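Local structure of glycoside hydrolase, GH17 family (Formosa sp. Hel1_33_131, 6FCG) at residues G55-K60 and L93-N98; P66-L71 and I99-R104; T242-D247 and K278-S283. The protein probably hydrolyses internal beta-1,3-glucosidic bonds of laminarin, as an endo-acting laminarinase of glycoside hydrolase family 17. One frame throughout, in Å; residues are numbered along the deposited sequence.

Contact 1 (G55-K60 and L93-N98)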
# COMPACT_ATOMS: atom_id res chain seq x y z
N GLY A 55 -38.80 -7.45 -2.03
CA GLY A 55 -39.04 -6.15 -2.61
C GLY A 55 -39.12 -6.33 -4.11
O GLY A 55 -38.38 -7.15 -4.69
N GLY A 56 -39.93 -5.51 -4.76
CA GLY A 56 -40.28 -5.63 -6.17
C GLY A 56 -39.81 -4.46 -7.02
O GLY A 56 -40.14 -4.38 -8.20
N TYR A 57 -39.06 -3.56 -6.42
CA TYR A 57 -38.50 -2.41 -7.10
C TYR A 57 -37.52 -2.89 -8.14
O TYR A 57 -36.74 -3.82 -7.88
CB TYR A 57 -37.76 -1.51 -6.11
CG TYR A 57 -38.63 -0.83 -5.08
CD1 TYR A 57 -39.33 0.34 -5.39
CD2 TYR A 57 -38.76 -1.33 -3.79
CE1 TYR A 57 -40.11 0.99 -4.43
CE2 TYR A 57 -39.54 -0.70 -2.84
CZ TYR A 57 -40.21 0.45 -3.16
OH TYR A 57 -40.94 1.10 -2.22
N ARG A 58 -37.59 -2.28 -9.32
CA ARG A 58 -36.79 -2.68 -10.51
C ARG A 58 -35.78 -1.64 -10.97
O ARG A 58 -34.99 -1.93 -11.84
CB ARG A 58 -37.72 -3.05 -11.68
CG ARG A 58 -38.40 -4.40 -11.50
CD ARG A 58 -39.74 -4.44 -12.20
NE ARG A 58 -40.52 -5.62 -11.80
CZ ARG A 58 -41.15 -6.47 -12.60
NH1 ARG A 58 -41.82 -7.45 -12.01
NH2 ARG A 58 -41.13 -6.39 -13.93
N LYS A 59 -35.80 -0.45 -10.36
CA LYS A 59 -34.94 0.66 -10.77
C LYS A 59 -34.11 1.14 -9.60
O LYS A 59 -34.28 0.69 -8.47
CB LYS A 59 -35.78 1.82 -11.30
CG LYS A 59 -36.81 1.47 -12.37
CD LYS A 59 -36.28 1.64 -13.78
CE LYS A 59 -37.39 1.38 -14.77
NZ LYS A 59 -36.84 1.30 -16.15
N LYS A 60 -33.22 2.09 -9.87
CA LYS A 60 -32.24 2.57 -8.90
C LYS A 60 -32.80 3.57 -7.86
O LYS A 60 -32.04 4.11 -7.06
CB LYS A 60 -31.06 3.20 -9.63
CG LYS A 60 -30.31 2.27 -10.57
CD LYS A 60 -29.23 3.07 -11.32
CE LYS A 60 -28.59 2.30 -12.47
NZ LYS A 60 -27.44 1.50 -11.99
N LEU A 93 -44.29 4.12 1.95
CA LEU A 93 -44.41 4.14 0.53
C LEU A 93 -45.50 3.16 0.19
O LEU A 93 -45.85 2.30 0.98
CB LEU A 93 -43.06 3.78 -0.11
CG LEU A 93 -41.86 4.69 0.25
CD1 LEU A 93 -40.57 4.24 -0.44
CD2 LEU A 93 -42.11 6.18 -0.06
N ALA A 94 -46.00 3.26 -1.04
CA ALA A 94 -47.16 2.48 -1.53
C ALA A 94 -46.89 0.98 -1.72
O ALA A 94 -47.82 0.19 -1.76
CB ALA A 94 -47.63 3.07 -2.85
N HIS A 95 -45.60 0.65 -1.88
CA HIS A 95 -45.14 -0.69 -2.20
C HIS A 95 -45.84 -1.86 -1.46
O HIS A 95 -46.32 -2.78 -2.08
CB HIS A 95 -43.62 -0.69 -1.98
CG HIS A 95 -42.95 -2.01 -2.18
ND1 HIS A 95 -42.43 -2.75 -1.14
CD2 HIS A 95 -42.64 -2.68 -3.31
CE1 HIS A 95 -41.87 -3.85 -1.61
NE2 HIS A 95 -42.00 -3.83 -2.92
N THR A 96 -45.92 -1.80 -0.13
CA THR A 96 -46.48 -2.90 0.64
C THR A 96 -47.97 -3.05 0.39
O THR A 96 -48.48 -4.14 0.26
CB THR A 96 -46.23 -2.66 2.13
OG1 THR A 96 -44.81 -2.76 2.36
CG2 THR A 96 -47.00 -3.65 3.02
N SER A 97 -48.65 -1.91 0.39
CA SER A 97 -50.06 -1.82 0.07
C SER A 97 -50.34 -2.40 -1.32
O SER A 97 -51.31 -3.12 -1.53
CB SER A 97 -50.49 -0.35 0.18
OG SER A 97 -51.76 -0.12 -0.37
N ASN A 98 -49.49 -2.08 -2.27
CA ASN A 98 -49.66 -2.61 -3.62
C ASN A 98 -49.41 -4.12 -3.71
O ASN A 98 -50.04 -4.78 -4.53
CB ASN A 98 -48.82 -1.85 -4.63
CG ASN A 98 -49.29 -0.42 -4.80
OD1 ASN A 98 -50.48 -0.13 -4.69
ND2 ASN A 98 -48.38 0.45 -5.11
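His-95 reaches from the first turn of helix 95-109 into the loop 55-60, where its imidazole lies over the ring of Tyr-57 and its far nitrogen meets the backbone of Gly-56. CG is turned anti to the backbone N (chi1 177°), which carries the ring off the helix toward that loop. At the root of the side chain, CB sits beside the phenol oxygen, 3.2 Å from Tyr-57 OH. CG comes next, 3.7 Å from Tyr-57 CE2, the atom that stands over the centre of the imidazole; His-95 ND1 is 3.9 Å from the same Tyr-57 CE2. Farther round, CD2 lies on one face of the phenol, so the two rings form an offset stack with centroids 4.5 Å apart and planes at 22°. At the tip, NE2 accepts a hydrogen bond from Gly-56 N at 3.2 Å, the donor tilted somewhat from the ring plane. CE1 rests against Gly-55 CA, 3.8 Å away. In this TIM-barrel family the pairing joins the loop after strand 50-53 to the start of helix 95-109, which follows strand 83-87, at the C-terminal end of neighbouring parallel strands, where such barrels carry their active site. With an alanine in place of His-95, Gly-56 N would probably lose its acceptor and one face of the Tyr-57 ring its cover. The phenol is held by more than the stack: its hydroxyl is hydrogen-bonded to Gln-65, and Trp-357 meets the ring edge-to-face. Leu-93 adds a methyl group across the phenol end, with CD1 3.6 Å from Tyr-57 OH.

Contact 2 (P66-L71 and I99-R104)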
# COMPACT_ATOMS: atom_id res chain seq x y z
N PRO A 66 -43.01 -0.08 -8.37
CA PRO A 66 -43.51 -1.05 -9.32
C PRO A 66 -45.04 -1.02 -9.36
O PRO A 66 -45.70 -0.71 -8.37
CB PRO A 66 -42.98 -2.37 -8.76
CG PRO A 66 -42.96 -2.16 -7.29
CD PRO A 66 -42.60 -0.71 -7.10
N SER A 67 -45.60 -1.34 -10.52
CA SER A 67 -47.05 -1.43 -10.69
C SER A 67 -47.59 -2.73 -10.10
O SER A 67 -46.85 -3.69 -9.90
CB SER A 67 -47.40 -1.35 -12.20
OG SER A 67 -47.03 -2.54 -12.87
N ILE A 68 -48.90 -2.76 -9.89
CA ILE A 68 -49.59 -3.97 -9.47
C ILE A 68 -49.36 -5.12 -10.47
O ILE A 68 -49.14 -6.25 -10.04
CB ILE A 68 -51.11 -3.69 -9.21
CG1 ILE A 68 -51.26 -2.89 -7.89
CG2 ILE A 68 -51.93 -4.96 -9.08
CD1 ILE A 68 -52.30 -1.80 -7.96
N GLU A 69 -49.37 -4.82 -11.77
CA GLU A 69 -49.10 -5.79 -12.85
C GLU A 69 -47.68 -6.40 -12.62
O GLU A 69 -47.50 -7.64 -12.62
CB GLU A 69 -49.34 -5.10 -14.32
CG GLU A 69 -50.84 -4.85 -14.66
CD GLU A 69 -51.39 -3.46 -14.30
OE1 GLU A 69 -51.13 -2.98 -13.16
OE2 GLU A 69 -52.15 -2.86 -15.13
N GLU A 70 -46.69 -5.54 -12.36
CA GLU A 70 -45.30 -5.99 -12.09
C GLU A 70 -45.17 -6.85 -10.83
O GLU A 70 -44.55 -7.91 -10.84
CB GLU A 70 -44.35 -4.80 -12.05
CG GLU A 70 -44.11 -4.16 -13.40
CD GLU A 70 -43.33 -2.83 -13.35
OE1 GLU A 70 -43.44 -2.06 -12.38
OE2 GLU A 70 -42.59 -2.55 -14.32
N LEU A 71 -45.83 -6.43 -9.76
CA LEU A 71 -45.84 -7.21 -8.53
C LEU A 71 -46.48 -8.59 -8.69
O LEU A 71 -46.01 -9.55 -8.08
CB LEU A 71 -46.51 -6.44 -7.41
CG LEU A 71 -45.83 -5.10 -7.03
CD1 LEU A 71 -46.77 -4.29 -6.14
CD2 LEU A 71 -44.48 -5.32 -6.37
N ILE A 99 -48.54 -4.66 -2.85
CA ILE A 99 -48.31 -6.10 -2.84
C ILE A 99 -49.58 -6.79 -2.36
O ILE A 99 -50.00 -7.79 -2.93
CB ILE A 99 -47.11 -6.48 -1.99
CG1 ILE A 99 -45.84 -5.87 -2.63
CG2 ILE A 99 -46.93 -8.00 -1.92
CD1 ILE A 99 -44.61 -5.90 -1.75
N LEU A 100 -50.19 -6.24 -1.33
CA LEU A 100 -51.44 -6.78 -0.82
C LEU A 100 -52.53 -6.73 -1.89
O LEU A 100 -53.24 -7.73 -2.07
CB LEU A 100 -51.86 -6.07 0.46
CG LEU A 100 -50.96 -6.34 1.67
CD1 LEU A 100 -51.16 -5.32 2.77
CD2 LEU A 100 -51.16 -7.75 2.23
N LYS A 101 -52.62 -5.63 -2.64
CA LYS A 101 -53.59 -5.53 -3.74
C LYS A 101 -53.37 -6.60 -4.81
O LYS A 101 -54.33 -7.22 -5.29
CB LYS A 101 -53.59 -4.13 -4.38
CG LYS A 101 -54.35 -3.13 -3.52
CD LYS A 101 -54.20 -1.67 -3.96
CE LYS A 101 -54.65 -0.80 -2.79
NZ LYS A 101 -54.62 0.64 -3.10
N ALA A 102 -52.10 -6.79 -5.12
CA ALA A 102 -51.68 -7.76 -6.10
C ALA A 102 -52.02 -9.16 -5.68
O ALA A 102 -52.51 -9.93 -6.50
CB ALA A 102 -50.18 -7.65 -6.34
N ILE A 103 -51.74 -9.49 -4.42
CA ILE A 103 -52.04 -10.82 -3.92
C ILE A 103 -53.55 -11.02 -3.94
O ILE A 103 -54.02 -12.08 -4.34
CB ILE A 103 -51.47 -11.05 -2.50
CG1 ILE A 103 -49.92 -11.05 -2.57
CG2 ILE A 103 -51.95 -12.37 -1.90
CD1 ILE A 103 -49.22 -11.10 -1.23
N ARG A 104 -54.32 -10.00 -3.53
CA ARG A 104 -55.78 -10.09 -3.55
C ARG A 104 -56.30 -10.37 -4.96
O ARG A 104 -57.09 -11.31 -5.13
CB ARG A 104 -56.45 -8.87 -2.97
CG ARG A 104 -57.97 -9.02 -2.97
CD ARG A 104 -58.71 -7.84 -2.36
NE ARG A 104 -58.77 -7.63 -0.90
CZ ARG A 104 -58.63 -8.53 0.10
NH1 ARG A 104 -58.36 -9.85 -0.07
NH2 ARG A 104 -58.75 -8.05 1.34
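Ile-68 and Leu-71 meet Ile-99 and Ala-102 through aliphatic carbon, with no ring among them; the flat group close by is the carboxylate of Glu-70, which folds back on the N-cap residue Ser-67. Its OE1 is met on the anti side, 23° out of the carboxylate plane, by Ser-67 N at 2.9 Å. In return Ser-67 OG accepts from Glu-70 N at 3.1 Å. The two bonds make a capping box that closes the N-terminal end of helix 68-80, just before Ile-68. Leu-71 points toward helix 95-109 and straddles Ile-99: CD1 and CD2 both lie 4.0 Å from Ile-99 CG1, the two side chains crossing at about a right angle. With CG anti to the carbonyl carbon (chi1 -61°), beside the backbone N, the fork of Leu-71 is directed at Ile-99. Helices 68-80 and 95-109 follow successive parallel strands, 50-53 and 83-87, and thus belong to the outer helical layer of the TIM barrel, the start of helix 68-80 packed against the first half and middle of helix 95-109. Ala-102 offers only a methyl, consistent with the close approach of the backbones, 5.5 Å between the CA atoms of Ile-68 and Ala-102. Its methyl meets Leu-71 CB at 4.0 Å, while Ile-68 CG2 rests on Ala-102 CA at 4.1 Å. At the outer margin Ile-68 CG1 brushes the CB of Lys-101, whose amino end leads away. Inward, Tyr-54 packs on both Leu-71 and Ile-99, and Met-117 of strand 116-121 lies under Ile-99.

Contact 3 (T242-D247 and K278-S283)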
# COMPACT_ATOMS: atom_id res chain seq x y z
N THR A 242 -29.15 -12.67 11.37
CA THR A 242 -27.74 -13.05 11.48
C THR A 242 -27.10 -13.05 10.11
O THR A 242 -27.69 -13.57 9.17
CB THR A 242 -27.59 -14.42 12.16
OG1 THR A 242 -26.22 -14.83 12.10
CG2 THR A 242 -28.45 -15.48 11.49
N TYR A 243 -25.89 -12.48 10.01
CA TYR A 243 -25.23 -12.26 8.72
C TYR A 243 -23.76 -12.66 8.68
O TYR A 243 -22.88 -11.81 8.70
CB TYR A 243 -25.40 -10.79 8.29
CG TYR A 243 -26.65 -10.53 7.45
CD1 TYR A 243 -26.64 -10.82 6.09
CD2 TYR A 243 -27.81 -10.00 8.02
CE1 TYR A 243 -27.76 -10.59 5.31
CE2 TYR A 243 -28.95 -9.76 7.26
CZ TYR A 243 -28.92 -10.06 5.91
OH TYR A 243 -30.00 -9.82 5.11
N PRO A 244 -23.50 -13.97 8.60
CA PRO A 244 -22.12 -14.44 8.41
C PRO A 244 -21.41 -13.75 7.23
O PRO A 244 -20.23 -13.43 7.37
CB PRO A 244 -22.28 -15.96 8.15
CG PRO A 244 -23.65 -16.31 8.56
CD PRO A 244 -24.41 -15.08 8.93
N MET A 245 -22.09 -13.55 6.09
CA MET A 245 -21.44 -12.96 4.92
C MET A 245 -20.73 -11.67 5.29
O MET A 245 -19.58 -11.47 4.97
CB MET A 245 -22.43 -12.69 3.79
CG MET A 245 -21.74 -12.34 2.47
SD MET A 245 -22.46 -10.93 1.61
CE MET A 245 -22.14 -9.58 2.71
N HIS A 246 -21.44 -10.80 5.99
CA HIS A 246 -20.84 -9.55 6.45
C HIS A 246 -19.69 -9.78 7.40
O HIS A 246 -18.71 -9.06 7.34
CB HIS A 246 -21.90 -8.66 7.09
CG HIS A 246 -22.82 -8.06 6.09
ND1 HIS A 246 -24.16 -8.39 5.99
CD2 HIS A 246 -22.59 -7.18 5.09
CE1 HIS A 246 -24.71 -7.72 4.99
NE2 HIS A 246 -23.77 -6.97 4.44
N ASP A 247 -19.82 -10.76 8.29
CA ASP A 247 -18.78 -11.04 9.24
C ASP A 247 -17.53 -11.67 8.61
O ASP A 247 -16.46 -11.55 9.19
CB ASP A 247 -19.32 -11.84 10.43
CG ASP A 247 -20.16 -10.98 11.38
OD1 ASP A 247 -20.10 -9.74 11.30
OD2 ASP A 247 -20.87 -11.54 12.25
N LYS A 278 -22.48 -21.36 7.98
CA LYS A 278 -23.78 -21.83 8.46
C LYS A 278 -23.77 -21.98 9.97
O LYS A 278 -24.63 -21.48 10.67
CB LYS A 278 -24.14 -23.15 7.80
CG LYS A 278 -25.33 -23.88 8.41
CD LYS A 278 -24.96 -25.34 8.61
CE LYS A 278 -26.21 -26.15 8.88
NZ LYS A 278 -25.93 -27.56 9.26
N THR A 279 -22.77 -22.66 10.49
CA THR A 279 -22.66 -22.89 11.92
C THR A 279 -22.58 -21.62 12.73
O THR A 279 -23.09 -21.54 13.86
CB THR A 279 -21.39 -23.76 12.10
OG1 THR A 279 -21.74 -25.13 11.96
CG2 THR A 279 -20.70 -23.49 13.40
N TYR A 280 -21.89 -20.63 12.17
CA TYR A 280 -21.78 -19.33 12.80
C TYR A 280 -23.16 -18.69 13.01
O TYR A 280 -23.43 -18.15 14.06
CB TYR A 280 -20.91 -18.46 11.90
CG TYR A 280 -20.54 -17.13 12.45
CD1 TYR A 280 -19.44 -17.00 13.31
CD2 TYR A 280 -21.23 -16.00 12.08
CE1 TYR A 280 -19.08 -15.77 13.81
CE2 TYR A 280 -20.88 -14.75 12.56
CZ TYR A 280 -19.80 -14.63 13.42
OH TYR A 280 -19.46 -13.38 13.91
N ALA A 281 -24.00 -18.75 11.98
CA ALA A 281 -25.38 -18.25 12.05
C ALA A 281 -26.20 -19.00 13.09
O ALA A 281 -26.95 -18.39 13.85
CB ALA A 281 -26.08 -18.32 10.68
N VAL A 282 -26.02 -20.31 13.11
CA VAL A 282 -26.73 -21.13 14.06
C VAL A 282 -26.35 -20.69 15.50
O VAL A 282 -27.21 -20.58 16.36
CB VAL A 282 -26.45 -22.65 13.86
CG1 VAL A 282 -27.21 -23.46 14.90
CG2 VAL A 282 -26.85 -23.11 12.47
N SER A 283 -25.06 -20.45 15.73
CA SER A 283 -24.57 -20.01 17.05
C SER A 283 -25.17 -18.71 17.50
O SER A 283 -25.49 -18.56 18.69
CB SER A 283 -23.04 -19.83 17.06
OG SER A 283 -22.41 -21.06 17.31
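Tyr-280 OH is gripped by two groups: it donates to Asp-247 OD2 at 2.9 Å and is also hydrogen-bonded to Asn-251 ND2. The acceptor oxygen lies at the edge of the phenol, near the ring plane, whereas the hydroxyl stands above the carboxylate plane, 49° out of it. Ring and carboxylate are accordingly turned almost perpendicular, their planes 88° apart. A tyrosine CG placed anti to the backbone N (chi1 -173°) sends the ring from helix 266-294 across to the first turn of helix 244-250. Nearer its root the ring passes Pro-244, whose CB is 4.1 Å from Tyr-280 CD2, and Phe-254 stacks on the same phenol. Pro-244 also covers the alanine next in sequence, with CG 3.8 Å from Ala-281 CB. That proline opens helix 244-250 just after the N-cap residue Tyr-243, a position where its lack of an N-H costs no helical hydrogen bond. Thr-242 completes the apolar patch: its CG2 is 3.8 Å from Ala-281 CB, and the alanine methyl touches both threonine and proline. The threonine hydroxyl passes beside Ala-281 CA at 3.5 Å but has its polar partner in Gln-284 OE1, one turn farther along the long helix. On that helix Ser-283 also hydrogen-bonds to Leu-134 O of the second subunit. The contact packs the long helix 266-294 against the strand-to-helix junction after strand 238-241 of the TIM barrel. Thr-242 follows directly on that strand and shares backbone hydrogen bonds with Glu-305 of strand 301-305, and helix 326-342 lies alongside through Phe-332 on Pro-244 and Trp-339 on Val-282.

Overall arrangement
Contacts 1 and 2 form one continuous patch, their centres about 9 Å apart: both use helix 95-109, their segments alternate along the chain, and Asn-98 packs on Leu-71 where they join. Contact 3 comes later in the sequence and lies on the opposite side of the chain's centre, about 28 Å from contact 1 and about 33 Å from contact 2 between centres. All three are tied to the same parallel barrel sheet, the first two beside its opening strands 50-53 and 83-87, the third beside its later strands 238-241 and 301-305. Helices and loops are thus fastened at early and late parts of the chain's barrel in this laminarinase.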